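Local atomic coordinates of LbaCas13a H328A (C2c2) (Lachnospiraceae bacterium NK4A179, PDB entry 5WLH), a protein that binds a CRISPR guide RNA, here in its precursor form with a 24-nucleotide spacer, and acts as an RNA-guided nuclease that cleaves RNA. Residues 287-295 with 1221-1232; 439-449 with 1273-1281. All coordinates share one frame; numbering follows the deposited sequence.

Contact 1: residues 287-295 with 1221-1232; sequences YASLDERVR and NTSDCYASGLEI. With nucleotides of chain B.
The guanidinium of Arg-295 has the backbone N of Gly-1229 over one face, 3.1 Å above the plane, with Ser-1228 OG there too. At its edge, near its plane, the carboxylate of Glu-1231 is gripped side-on: NE reaches Glu-1231 OE2 at 2.7 Å in a nearly straight bond (171°), and NH2 takes Glu-1231 OE1 at 3.0 Å, the two planes 25° apart. Another edge position belongs to Ser-289 O, which accepts from NH1. The Tyr-287 ring carries Arg-295 CD on one face, while its OH donates to the anti lone pair of Glu-1231 OE2 at 2.6 Å. Ile-1232 CG1 comes obliquely to Tyr-287 CE2 (3.6 Å). With CG between the backbone N and the carbonyl carbon (chi1 72°) and a bend at chi2, the Glu-1231 chain folds back to both partners.

Farther along, Leu-290 CD1 packs on the poorly ordered Asn-1221. A water links Leu-290 O, Arg-295 NH1, Thr-1222 OG1 and Ser-1228 OG, which also bonds Tyr-1140. Glu-292 OE2 shares Arg-295 NH2 (3.3 Å). The donors Arg-295 and Tyr-287 probably keep Glu-1231 ionised; its backbone O accepts from N1 and N2 of G2 of chain B, so the same residue joins the salt-bridge network to the RNA.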
loop_
_atom_site.group_PDB
_atom_site.type_symbol
_atom_site.label_atom_id
_atom_site.label_comp_id
_atom_site.label_asym_id
_atom_site.label_seq_id
_atom_site.Cartn_x
_atom_site.Cartn_y
_atom_site.Cartn_z
ATOM N N TYR A 287 -27.704 4.919 17.454
ATOM C CA TYR A 287 -27.882 4.054 16.303
ATOM C C TYR A 287 -27.491 2.621 16.616
ATOM O O TYR A 287 -27.969 1.701 15.946
ATOM C CB TYR A 287 -27.060 4.592 15.115
ATOM C CG TYR A 287 -27.393 3.912 13.805
ATOM C CD1 TYR A 287 -28.495 4.319 13.051
ATOM C CD2 TYR A 287 -26.638 2.846 13.339
ATOM C CE1 TYR A 287 -28.831 3.689 11.862
ATOM C CE2 TYR A 287 -26.966 2.208 12.162
ATOM C CZ TYR A 287 -28.061 2.639 11.421
ATOM O OH TYR A 287 -28.405 2.014 10.257
ATOM N N ALA A 288 -26.634 2.415 17.611
ATOM C CA ALA A 288 -26.178 1.072 17.967
ATOM C C ALA A 288 -27.266 0.412 18.816
ATOM O O ALA A 288 -27.155 0.270 20.033
ATOM C CB ALA A 288 -24.849 1.140 18.702
ATOM N N SER A 289 -28.345 0.031 18.137
ATOM C CA SER A 289 -29.508 -0.589 18.759
ATOM C C SER A 289 -29.792 -1.911 18.061
ATOM O O SER A 289 -29.918 -1.952 16.832
ATOM C CB SER A 289 -30.735 0.328 18.671
ATOM O OG SER A 289 -31.939 -0.419 18.794
ATOM N N LEU A 290 -29.901 -2.993 18.843
ATOM C CA LEU A 290 -30.227 -4.283 18.244
ATOM C C LEU A 290 -31.622 -4.295 17.620
ATOM O O LEU A 290 -31.883 -5.109 16.728
ATOM C CB LEU A 290 -30.099 -5.395 19.289
ATOM C CG LEU A 290 -28.751 -5.339 20.009
ATOM C CD1 LEU A 290 -28.714 -6.355 21.136
ATOM C CD2 LEU A 290 -27.625 -5.584 19.026
ATOM N N ASP A 291 -32.507 -3.395 18.044
ATOM C CA ASP A 291 -33.835 -3.283 17.453
ATOM C C ASP A 291 -33.707 -2.589 16.105
ATOM O O ASP A 291 -33.467 -1.383 16.046
ATOM C CB ASP A 291 -34.765 -2.516 18.389
ATOM C CG ASP A 291 -36.178 -2.379 17.841
ATOM O OD1 ASP A 291 -36.418 -2.710 16.663
ATOM O OD2 ASP A 291 -37.054 -1.939 18.614
ATOM N N GLU A 292 -33.900 -3.347 15.024
ATOM C CA GLU A 292 -33.648 -2.801 13.695
ATOM C C GLU A 292 -34.621 -1.695 13.336
ATOM O O GLU A 292 -34.337 -0.906 12.434
ATOM C CB GLU A 292 -33.696 -3.923 12.662
ATOM C CG GLU A 292 -32.494 -4.848 12.774
ATOM C CD GLU A 292 -32.360 -5.804 11.616
ATOM O OE1 GLU A 292 -33.400 -6.256 11.088
ATOM O OE2 GLU A 292 -31.203 -6.087 11.228
ATOM N N ARG A 293 -35.759 -1.620 14.024
ATOM C CA ARG A 293 -36.718 -0.560 13.757
ATOM C C ARG A 293 -36.187 0.801 14.187
ATOM O O ARG A 293 -36.512 1.814 13.555
ATOM C CB ARG A 293 -38.037 -0.889 14.464
ATOM C CG ARG A 293 -38.652 -2.198 13.990
ATOM C CD ARG A 293 -39.814 -2.615 14.909
ATOM N NE ARG A 293 -39.386 -2.710 16.305
ATOM C CZ ARG A 293 -40.211 -2.871 17.334
ATOM N NH1 ARG A 293 -41.522 -2.963 17.128
ATOM N NH2 ARG A 293 -39.722 -2.936 18.568
ATOM N N VAL A 294 -35.386 0.846 15.257
ATOM C CA VAL A 294 -34.779 2.096 15.705
ATOM C C VAL A 294 -33.793 2.603 14.660
ATOM O O VAL A 294 -33.780 3.791 14.304
ATOM C CB VAL A 294 -34.084 1.888 17.065
ATOM C CG1 VAL A 294 -33.214 3.093 17.423
ATOM C CG2 VAL A 294 -35.106 1.606 18.170
ATOM N N ARG A 295 -32.961 1.702 14.149
ATOM C CA ARG A 295 -31.997 2.081 13.120
ATOM C C ARG A 295 -32.696 2.484 11.830
ATOM O O ARG A 295 -32.325 3.486 11.207
ATOM C CB ARG A 295 -31.024 0.930 12.874
ATOM C CG ARG A 295 -30.369 0.422 14.137
ATOM C CD ARG A 295 -29.015 -0.256 13.840
ATOM N NE ARG A 295 -29.060 -1.305 12.819
ATOM C CZ ARG A 295 -29.516 -2.545 13.003
ATOM N NH1 ARG A 295 -30.026 -2.937 14.174
ATOM N NH2 ARG A 295 -29.475 -3.396 11.996
ATOM N N ASN A 1221 -34.299 -9.372 20.627
ATOM C CA ASN A 1221 -34.412 -8.084 19.951
ATOM C C ASN A 1221 -33.841 -8.090 18.536
ATOM O O ASN A 1221 -33.900 -7.056 17.859
ATOM C CB ASN A 1221 -33.728 -6.994 20.784
ATOM C CG ASN A 1221 -32.445 -7.475 21.438
ATOM O OD1 ASN A 1221 -31.861 -8.480 21.032
ATOM N ND2 ASN A 1221 -32.003 -6.755 22.464
ATOM N N THR A 1222 -33.299 -9.212 18.071
ATOM C CA THR A 1222 -32.822 -9.318 16.700
ATOM C C THR A 1222 -33.042 -10.740 16.204
ATOM O O THR A 1222 -33.311 -11.661 16.980
ATOM C CB THR A 1222 -31.335 -8.938 16.577
ATOM O OG1 THR A 1222 -30.907 -9.115 15.218
ATOM C CG2 THR A 1222 -30.473 -9.810 17.496
ATOM N N SER A 1223 -32.929 -10.905 14.888
ATOM C CA SER A 1223 -32.801 -12.223 14.292
ATOM C C SER A 1223 -31.381 -12.538 13.843
ATOM O O SER A 1223 -31.095 -13.701 13.537
ATOM C CB SER A 1223 -33.760 -12.370 13.100
ATOM O OG SER A 1223 -35.110 -12.347 13.528
ATOM N N ASP A 1224 -30.484 -11.543 13.803
ATOM C CA ASP A 1224 -29.100 -11.765 13.366
ATOM C C ASP A 1224 -28.217 -10.705 14.035
ATOM O O ASP A 1224 -27.957 -9.643 13.463
ATOM C CB ASP A 1224 -28.977 -11.726 11.848
ATOM C CG ASP A 1224 -27.602 -12.176 11.353
ATOM O OD1 ASP A 1224 -26.629 -12.095 12.130
ATOM O OD2 ASP A 1224 -27.490 -12.634 10.195
ATOM N N CYS A 1225 -27.731 -11.032 15.236
ATOM C CA CYS A 1225 -26.858 -10.123 15.970
ATOM C C CYS A 1225 -25.545 -9.885 15.225
ATOM O O CYS A 1225 -25.010 -8.771 15.234
ATOM C CB CYS A 1225 -26.583 -10.686 17.365
ATOM S SG CYS A 1225 -25.442 -9.696 18.361
ATOM N N TYR A 1226 -25.002 -10.924 14.594
ATOM C CA TYR A 1226 -23.747 -10.770 13.853
ATOM C C TYR A 1226 -23.858 -9.658 12.820
ATOM O O TYR A 1226 -22.928 -8.855 12.643
ATOM C CB TYR A 1226 -23.402 -12.095 13.177
ATOM C CG TYR A 1226 -22.236 -12.075 12.225
ATOM C CD1 TYR A 1226 -22.414 -11.724 10.888
ATOM C CD2 TYR A 1226 -20.959 -12.447 12.645
ATOM C CE1 TYR A 1226 -21.371 -11.716 10.015
ATOM C CE2 TYR A 1226 -19.895 -12.450 11.760
ATOM C CZ TYR A 1226 -20.117 -12.079 10.444
ATOM O OH TYR A 1226 -19.092 -12.076 9.537
ATOM N N ALA A 1227 -24.993 -9.596 12.137
ATOM C CA ALA A 1227 -25.230 -8.630 11.078
ATOM C C ALA A 1227 -25.800 -7.311 11.583
ATOM O O ALA A 1227 -26.113 -6.439 10.762
ATOM C CB ALA A 1227 -26.175 -9.233 10.025
ATOM N N SER A 1228 -25.963 -7.138 12.899
ATOM C CA SER A 1228 -26.548 -5.902 13.403
ATOM C C SER A 1228 -25.656 -4.725 13.044
ATOM O O SER A 1228 -24.437 -4.776 13.231
ATOM C CB SER A 1228 -26.756 -5.971 14.917
ATOM O OG SER A 1228 -27.562 -4.888 15.352
ATOM N N GLY A 1229 -26.258 -3.685 12.470
ATOM C CA GLY A 1229 -25.508 -2.534 12.023
ATOM C C GLY A 1229 -24.813 -2.688 10.684
ATOM O O GLY A 1229 -24.386 -1.678 10.116
ATOM N N LEU A 1230 -24.714 -3.907 10.135
ATOM C CA LEU A 1230 -23.916 -4.106 8.928
ATOM C C LEU A 1230 -24.519 -3.456 7.689
ATOM O O LEU A 1230 -23.827 -3.375 6.670
ATOM C CB LEU A 1230 -23.696 -5.594 8.652
ATOM C CG LEU A 1230 -22.727 -6.303 9.598
ATOM C CD1 LEU A 1230 -22.383 -7.665 9.043
ATOM C CD2 LEU A 1230 -21.479 -5.442 9.857
ATOM N N GLU A 1231 -25.767 -2.974 7.756
ATOM C CA GLU A 1231 -26.295 -2.144 6.673
ATOM C C GLU A 1231 -25.453 -0.883 6.432
ATOM O O GLU A 1231 -25.485 -0.335 5.323
ATOM C CB GLU A 1231 -27.747 -1.768 6.977
ATOM C CG GLU A 1231 -27.922 -0.739 8.100
ATOM C CD GLU A 1231 -27.919 -1.354 9.493
ATOM O OE1 GLU A 1231 -27.913 -2.603 9.613
ATOM O OE2 GLU A 1231 -27.909 -0.572 10.464
ATOM N N ILE A 1232 -24.722 -0.412 7.450
ATOM C CA ILE A 1232 -23.801 0.717 7.330
ATOM C C ILE A 1232 -22.510 0.281 6.661
ATOM O O ILE A 1232 -21.912 1.025 5.873
ATOM C CB ILE A 1232 -23.536 1.298 8.735
ATOM C CG1 ILE A 1232 -24.843 1.799 9.346
ATOM C CG2 ILE A 1232 -22.481 2.390 8.726
ATOM C CD1 ILE A 1232 -25.418 2.971 8.607
ATOM P P G B 2 -32.749 -2.112 -3.574
ATOM O OP1 G B 2 -33.290 -1.993 -4.960
ATOM O OP2 G B 2 -32.582 -3.456 -2.963
ATOM O "O5'" G B 2 -31.349 -1.346 -3.496
ATOM C "C5'" G B 2 -31.265 0.050 -3.772
ATOM C "C4'" G B 2 -29.921 0.645 -3.415
ATOM O "O4'" G B 2 -29.698 0.578 -1.978
ATOM C "C3'" G B 2 -28.700 -0.012 -4.057
ATOM O "O3'" G B 2 -27.717 0.992 -4.258
ATOM C "C2'" G B 2 -28.212 -0.941 -2.957
ATOM O "O2'" G B 2 -26.858 -1.330 -3.060
ATOM C "C1'" G B 2 -28.470 -0.085 -1.725
ATOM N N9 G B 2 -28.599 -0.864 -0.501
ATOM C C8 G B 2 -29.532 -1.853 -0.304
ATOM N N7 G B 2 -29.429 -2.402 0.870
ATOM C C5 G B 2 -28.358 -1.744 1.464
ATOM C C6 G B 2 -27.802 -1.934 2.763
ATOM O O6 G B 2 -28.154 -2.747 3.618
ATOM N N1 G B 2 -26.748 -1.070 3.018
ATOM C C2 G B 2 -26.267 -0.144 2.129
ATOM N N2 G B 2 -25.230 0.596 2.586
ATOM N N3 G B 2 -26.781 0.047 0.901
ATOM C C4 G B 2 -27.829 -0.781 0.643
HETATM O O HOH W 1 -30.025 -6.066 14.922
HETATM O O HOH W 2 -29.718 -4.497 8.720
HETATM O O HOH W 3 -34.469 -6.065 15.193
HETATM O O HOH W 4 -29.369 -7.821 12.409
#

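Contact 2: residues 439-449 with 1273-1281; sequences DLINYISIKYI and FFTYDLKYR. With nucleotides of chain B.
Asn-442 and Ser-445, one turn apart on helix 429-458, make the two direct hydrogen bonds to the turn at 1274-1277 and the start of helix 1278-1281. Asn-442 OD1 accepts from Leu-1278 N at 2.8 Å, the donor tilted 33° from the carbonyl plane. Ser-445 OG donates to Tyr-1276 O at 2.7 Å, in the carbonyl plane and on a lone pair; its position anti to the backbone N (chi1 177°) aims the hydroxyl across the gap.

Two waters extend this pairing. One bridges Asn-442 ND2 and Asp-1277 OD1, the other donates to both Asn-442 OD1 and Thr-1275 O, so both ends of the amide are engaged, which settles which end is O and which is N.

Van der Waals packing flanks the polar bonds. Leu-1278 CD1 lies 3.6 Å from Asn-442 CG, Ile-446 CG2 rests on Asp-1277 CG at 3.5 Å, and in an apolar pair Ile-449 CD1 meets Tyr-1276 CD1 at 3.4 Å. The Tyr-1276 hydroxyl bonds Asp-1132 on helix 1106-1145.

The charged pair within 1273-1281 is Asp-1277 with Lys-1279. Asp-1277 is the N-cap: OD1 accepts from Lys-1279 N, met from above the carboxylate plane, and OD2 takes Lys-1279 NZ at 2.7 Å. With an alanine here, the first turn of the helix would probably go uncapped and the lysine, whose CD and CE lie against U27 of chain B, be free to swing away.

RNA is held on both segments. Tyr-443 OH donates to OP1 of C11 of chain B at 2.6 Å, and Lys-447 NZ to the same oxygen at 2.9 Å; O4' of A28 of chain B lies at the edge of the Tyr-1280 ring, near its plane. The amide and hydroxyl bonds thus hold together two RNA-binding elements, one reaching a phosphate and the other nucleotides 27 and 28.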
loop_
_atom_site.group_PDB
_atom_site.type_symbol
_atom_site.label_atom_id
_atom_site.label_comp_id
_atom_site.label_asym_id
_atom_site.label_seq_id
_atom_site.Cartn_x
_atom_site.Cartn_y
_atom_site.Cartn_z
ATOM N N ASP A 439 -21.985 8.640 1.009
ATOM C CA ASP A 439 -20.963 9.376 1.752
ATOM C C ASP A 439 -21.341 9.509 3.224
ATOM O O ASP A 439 -20.486 9.379 4.116
ATOM C CB ASP A 439 -20.793 10.750 1.087
ATOM C CG ASP A 439 -19.557 11.505 1.519
ATOM O OD1 ASP A 439 -18.727 11.002 2.331
ATOM O OD2 ASP A 439 -19.417 12.650 1.004
ATOM N N LEU A 440 -22.628 9.752 3.502
ATOM C CA LEU A 440 -23.082 9.816 4.885
ATOM C C LEU A 440 -22.968 8.457 5.553
ATOM O O LEU A 440 -22.557 8.355 6.714
ATOM C CB LEU A 440 -24.534 10.296 4.937
ATOM C CG LEU A 440 -24.756 11.729 4.465
ATOM C CD1 LEU A 440 -26.183 12.168 4.787
ATOM C CD2 LEU A 440 -23.755 12.682 5.083
ATOM N N ILE A 441 -23.371 7.409 4.845
ATOM C CA ILE A 441 -23.256 6.068 5.398
ATOM C C ILE A 441 -21.785 5.713 5.592
ATOM O O ILE A 441 -21.403 5.112 6.601
ATOM C CB ILE A 441 -23.988 5.077 4.484
ATOM C CG1 ILE A 441 -25.500 5.366 4.535
ATOM C CG2 ILE A 441 -23.725 3.651 4.901
ATOM C CD1 ILE A 441 -26.262 4.616 3.460
ATOM N N ASN A 442 -20.936 6.139 4.655
ATOM C CA ASN A 442 -19.496 5.946 4.807
ATOM C C ASN A 442 -19.002 6.547 6.112
ATOM O O ASN A 442 -18.219 5.933 6.848
ATOM C CB ASN A 442 -18.761 6.592 3.641
ATOM C CG ASN A 442 -17.259 6.409 3.742
ATOM O OD1 ASN A 442 -16.757 5.356 3.400
ATOM N ND2 ASN A 442 -16.545 7.441 4.208
ATOM N N TYR A 443 -19.444 7.771 6.402
ATOM C CA TYR A 443 -18.961 8.461 7.584
ATOM C C TYR A 443 -19.341 7.700 8.846
ATOM O O TYR A 443 -18.514 7.526 9.744
ATOM C CB TYR A 443 -19.518 9.886 7.605
ATOM C CG TYR A 443 -18.847 10.772 8.619
ATOM C CD1 TYR A 443 -17.594 11.320 8.375
ATOM C CD2 TYR A 443 -19.463 11.047 9.834
ATOM C CE1 TYR A 443 -16.971 12.122 9.319
ATOM C CE2 TYR A 443 -18.846 11.852 10.775
ATOM C CZ TYR A 443 -17.612 12.390 10.513
ATOM O OH TYR A 443 -17.022 13.200 11.462
ATOM N N ILE A 444 -20.585 7.218 8.916
ATOM C CA ILE A 444 -20.993 6.375 10.038
ATOM C C ILE A 444 -20.133 5.117 10.099
ATOM O O ILE A 444 -19.666 4.719 11.168
ATOM C CB ILE A 444 -22.485 6.022 9.925
ATOM C CG1 ILE A 444 -23.328 7.295 9.816
ATOM C CG2 ILE A 444 -22.925 5.188 11.133
ATOM C CD1 ILE A 444 -24.773 6.939 9.398
ATOM N N SER A 445 -19.924 4.469 8.949
ATOM C CA SER A 445 -19.122 3.251 8.918
ATOM C C SER A 445 -17.733 3.486 9.503
ATOM O O SER A 445 -17.296 2.772 10.418
ATOM C CB SER A 445 -19.017 2.745 7.483
ATOM O OG SER A 445 -18.181 1.609 7.414
ATOM N N ILE A 446 -17.039 4.516 9.021
ATOM C CA ILE A 446 -15.649 4.676 9.432
ATOM C C ILE A 446 -15.554 5.092 10.890
ATOM O O ILE A 446 -14.542 4.813 11.558
ATOM C CB ILE A 446 -14.923 5.681 8.511
ATOM C CG1 ILE A 446 -15.504 7.087 8.670
ATOM C CG2 ILE A 446 -14.937 5.159 7.059
ATOM C CD1 ILE A 446 -14.746 8.176 7.838
ATOM N N LYS A 447 -16.598 5.741 11.426
ATOM C CA LYS A 447 -16.555 6.094 12.842
ATOM C C LYS A 447 -16.755 4.868 13.732
ATOM O O LYS A 447 -16.091 4.734 14.764
ATOM C CB LYS A 447 -17.590 7.174 13.152
ATOM C CG LYS A 447 -17.262 8.516 12.498
ATOM C CD LYS A 447 -15.838 8.966 12.826
ATOM C CE LYS A 447 -15.511 10.290 12.140
ATOM N NZ LYS A 447 -14.115 10.772 12.412
ATOM N N TYR A 448 -17.677 3.965 13.382
ATOM C CA TYR A 448 -17.760 2.746 14.187
ATOM C C TYR A 448 -16.464 1.955 14.088
ATOM O O TYR A 448 -15.968 1.426 15.085
ATOM C CB TYR A 448 -18.928 1.878 13.738
ATOM C CG TYR A 448 -20.255 2.331 14.265
ATOM C CD1 TYR A 448 -20.478 2.484 15.631
ATOM C CD2 TYR A 448 -21.307 2.575 13.395
ATOM C CE1 TYR A 448 -21.720 2.903 16.115
ATOM C CE2 TYR A 448 -22.534 2.999 13.868
ATOM C CZ TYR A 448 -22.740 3.147 15.222
ATOM O OH TYR A 448 -23.989 3.538 15.668
ATOM N N ILE A 449 -15.897 1.875 12.891
ATOM C CA ILE A 449 -14.619 1.190 12.731
ATOM C C ILE A 449 -13.553 1.857 13.588
ATOM O O ILE A 449 -12.779 1.175 14.272
ATOM C CB ILE A 449 -14.231 1.145 11.236
ATOM C CG1 ILE A 449 -15.152 0.154 10.503
ATOM C CG2 ILE A 449 -12.822 0.670 11.055
ATOM C CD1 ILE A 449 -15.199 0.347 9.009
ATOM N N PHE A 1273 -16.385 -4.642 -2.555
ATOM C CA PHE A 1273 -15.691 -5.209 -1.406
ATOM C C PHE A 1273 -15.412 -4.150 -0.346
ATOM O O PHE A 1273 -15.364 -4.458 0.851
ATOM C CB PHE A 1273 -14.395 -5.876 -1.872
ATOM C CG PHE A 1273 -13.830 -6.877 -0.910
ATOM C CD1 PHE A 1273 -14.486 -8.076 -0.657
ATOM C CD2 PHE A 1273 -12.619 -6.624 -0.266
ATOM C CE1 PHE A 1273 -13.953 -8.997 0.222
ATOM C CE2 PHE A 1273 -12.078 -7.557 0.613
ATOM C CZ PHE A 1273 -12.737 -8.743 0.846
ATOM N N PHE A 1274 -15.252 -2.893 -0.758
ATOM C CA PHE A 1274 -14.906 -1.806 0.142
ATOM C C PHE A 1274 -16.048 -0.807 0.260
ATOM O O PHE A 1274 -15.848 0.406 0.289
ATOM C CB PHE A 1274 -13.615 -1.136 -0.328
ATOM C CG PHE A 1274 -12.409 -1.944 -0.012
ATOM C CD1 PHE A 1274 -12.074 -2.201 1.319
ATOM C CD2 PHE A 1274 -11.625 -2.483 -1.017
ATOM C CE1 PHE A 1274 -10.955 -2.968 1.635
ATOM C CE2 PHE A 1274 -10.496 -3.250 -0.709
ATOM C CZ PHE A 1274 -10.161 -3.487 0.611
ATOM N N THR A 1275 -17.270 -1.329 0.395
ATOM C CA THR A 1275 -18.397 -0.470 0.707
ATOM C C THR A 1275 -18.211 0.262 2.023
ATOM O O THR A 1275 -18.824 1.312 2.235
ATOM C CB THR A 1275 -19.672 -1.319 0.779
ATOM O OG1 THR A 1275 -19.452 -2.392 1.710
ATOM C CG2 THR A 1275 -19.974 -1.906 -0.584
ATOM N N TYR A 1276 -17.368 -0.255 2.917
ATOM C CA TYR A 1276 -17.312 0.312 4.253
ATOM C C TYR A 1276 -16.394 1.527 4.376
ATOM O O TYR A 1276 -16.472 2.233 5.388
ATOM C CB TYR A 1276 -16.886 -0.770 5.221
ATOM C CG TYR A 1276 -15.440 -1.175 5.119
ATOM C CD1 TYR A 1276 -14.467 -0.481 5.830
ATOM C CD2 TYR A 1276 -15.047 -2.273 4.351
ATOM C CE1 TYR A 1276 -13.131 -0.843 5.774
ATOM C CE2 TYR A 1276 -13.689 -2.660 4.300
ATOM C CZ TYR A 1276 -12.753 -1.928 5.020
ATOM O OH TYR A 1276 -11.415 -2.261 5.029
ATOM N N ASP A 1277 -15.561 1.824 3.373
ATOM C CA ASP A 1277 -14.652 2.959 3.508
ATOM C C ASP A 1277 -14.195 3.396 2.123
ATOM O O ASP A 1277 -13.427 2.683 1.471
ATOM C CB ASP A 1277 -13.451 2.616 4.394
ATOM C CG ASP A 1277 -12.617 3.848 4.737
ATOM O OD1 ASP A 1277 -12.724 4.873 4.015
ATOM O OD2 ASP A 1277 -11.864 3.810 5.739
ATOM N N LEU A 1278 -14.664 4.582 1.717
ATOM C CA LEU A 1278 -14.314 5.187 0.435
ATOM C C LEU A 1278 -12.817 5.228 0.204
ATOM O O LEU A 1278 -12.355 5.116 -0.939
ATOM C CB LEU A 1278 -14.863 6.617 0.386
ATOM C CG LEU A 1278 -16.369 6.735 0.164
ATOM C CD1 LEU A 1278 -16.832 8.109 0.605
ATOM C CD2 LEU A 1278 -16.700 6.489 -1.315
ATOM N N LYS A 1279 -12.037 5.451 1.264
ATOM C CA LYS A 1279 -10.618 5.674 1.022
ATOM C C LYS A 1279 -9.922 4.410 0.539
ATOM O O LYS A 1279 -8.907 4.517 -0.152
ATOM C CB LYS A 1279 -9.950 6.261 2.263
ATOM C CG LYS A 1279 -9.437 5.272 3.294
ATOM C CD LYS A 1279 -8.626 6.063 4.335
ATOM C CE LYS A 1279 -8.362 5.292 5.592
ATOM N NZ LYS A 1279 -9.621 5.143 6.410
ATOM N N TYR A 1280 -10.471 3.219 0.835
ATOM C CA TYR A 1280 -9.936 1.995 0.249
ATOM C C TYR A 1280 -10.530 1.742 -1.135
ATOM O O TYR A 1280 -9.794 1.473 -2.088
ATOM C CB TYR A 1280 -10.182 0.789 1.172
ATOM C CG TYR A 1280 -9.589 0.992 2.532
ATOM C CD1 TYR A 1280 -8.277 1.471 2.686
ATOM C CD2 TYR A 1280 -10.340 0.745 3.672
ATOM C CE1 TYR A 1280 -7.736 1.667 3.957
ATOM C CE2 TYR A 1280 -9.813 0.929 4.927
ATOM C CZ TYR A 1280 -8.525 1.400 5.074
ATOM O OH TYR A 1280 -8.054 1.591 6.363
ATOM N N ARG A 1281 -11.858 1.852 -1.261
ATOM C CA ARG A 1281 -12.507 1.607 -2.545
ATOM C C ARG A 1281 -11.890 2.453 -3.644
ATOM O O ARG A 1281 -11.540 1.947 -4.720
ATOM C CB ARG A 1281 -14.007 1.915 -2.473
ATOM C CG ARG A 1281 -14.657 1.756 -3.870
ATOM C CD ARG A 1281 -16.178 1.945 -3.866
ATOM N NE ARG A 1281 -16.547 3.346 -3.748
ATOM C CZ ARG A 1281 -16.597 4.195 -4.774
ATOM N NH1 ARG A 1281 -16.966 5.461 -4.576
ATOM N NH2 ARG A 1281 -16.278 3.775 -5.993
ATOM P P C B 11 -13.458 13.753 10.147
ATOM O OP1 C B 11 -14.430 13.428 11.197
ATOM O OP2 C B 11 -13.753 14.846 9.175
ATOM O "O5'" C B 11 -12.091 14.163 10.810
ATOM C "C5'" C B 11 -11.647 13.537 12.002
ATOM C "C4'" C B 11 -10.400 14.197 12.499
ATOM O "O4'" C B 11 -9.347 14.098 11.507
ATOM C "C3'" C B 11 -10.506 15.689 12.739
ATOM O "O3'" C B 11 -11.154 15.994 13.937
ATOM C "C2'" C B 11 -9.053 16.109 12.714
ATOM O "O2'" C B 11 -8.405 15.612 13.876
ATOM C "C1'" C B 11 -8.552 15.273 11.547
ATOM N N1 C B 11 -8.676 15.962 10.245
ATOM C C2 C B 11 -7.698 16.883 9.888
ATOM O O2 C B 11 -6.782 17.137 10.701
ATOM N N3 C B 11 -7.778 17.474 8.683
ATOM C C4 C B 11 -8.781 17.170 7.847
ATOM N N4 C B 11 -8.828 17.780 6.658
ATOM C C5 C B 11 -9.796 16.225 8.192
ATOM C C6 C B 11 -9.701 15.650 9.394
ATOM P P A B 28 -4.297 1.335 7.428
ATOM O OP1 A B 28 -5.515 0.855 8.113
ATOM O OP2 A B 28 -2.956 1.112 8.006
ATOM O "O5'" A B 28 -4.296 0.653 5.998
ATOM C "C5'" A B 28 -3.337 1.031 5.040
ATOM C "C4'" A B 28 -4.006 1.488 3.776
ATOM O "O4'" A B 28 -4.565 2.822 3.937
ATOM C "C3'" A B 28 -3.093 1.635 2.579
ATOM O "O3'" A B 28 -2.764 0.402 1.988
ATOM C "C2'" A B 28 -3.916 2.527 1.679
ATOM O "O2'" A B 28 -4.983 1.768 1.138
ATOM C "C1'" A B 28 -4.497 3.505 2.708
ATOM N N9 A B 28 -3.618 4.672 2.869
ATOM C C8 A B 28 -2.725 4.951 3.873
ATOM N N7 A B 28 -2.069 6.091 3.673
ATOM C C5 A B 28 -2.586 6.569 2.473
ATOM C C6 A B 28 -2.332 7.734 1.726
ATOM N N6 A B 28 -1.453 8.688 2.094
ATOM N N1 A B 28 -3.006 7.898 0.572
ATOM C C2 A B 28 -3.898 6.961 0.216
ATOM N N3 A B 28 -4.238 5.836 0.835
ATOM C C4 A B 28 -3.530 5.697 1.975
ATOM P P U B 27 -5.529 6.235 11.556
ATOM O OP1 U B 27 -6.026 7.521 11.076
ATOM O OP2 U B 27 -6.390 5.482 12.508
ATOM O "O5'" U B 27 -5.257 5.309 10.301
ATOM C "C5'" U B 27 -6.328 4.784 9.544
ATOM C "C4'" U B 27 -5.840 4.506 8.153
ATOM O "O4'" U B 27 -5.734 5.763 7.439
ATOM C "C3'" U B 27 -4.443 3.859 8.073
ATOM O "O3'" U B 27 -4.447 2.876 7.057
ATOM C "C2'" U B 27 -3.569 5.005 7.574
ATOM O "O2'" U B 27 -2.404 4.597 6.880
ATOM C "C1'" U B 27 -4.564 5.715 6.672
ATOM N N1 U B 27 -4.183 7.046 6.184
ATOM C C2 U B 27 -4.691 7.403 4.939
ATOM O O2 U B 27 -5.473 6.700 4.327
ATOM N N3 U B 27 -4.280 8.629 4.459
ATOM C C4 U B 27 -3.416 9.494 5.095
ATOM O O4 U B 27 -3.118 10.563 4.544
ATOM C C5 U B 27 -2.917 9.030 6.357
ATOM C C6 U B 27 -3.296 7.848 6.850
HETATM O O HOH W 5 -13.630 7.381 4.185
HETATM O O HOH W 6 -18.106 3.892 1.648
#

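The centres of contacts 1 and 2 lie about 17 Å apart, on the same side of the chain's centre, and the two touch directly. Along the chain their segments alternate: 287-295, 439-449, 1221-1232, 1273-1281, so both join segments on helices of the first third of the chain to segments of its last 220 residues. Helix 429-458 is the common piece: Tyr-448 OH packs on Tyr-287 CB (3.3 Å), and Ile-1232 CG2 lies against Ser-445 N (3.3 Å). Helix 1106-1145 borders both, through Tyr-1140 and Phe-1136 among others. Together they make one continuous packed region with guide-RNA nucleotides of chain B bound along it, G2 at contact 1 and C11, U27 and A28 at contact 2.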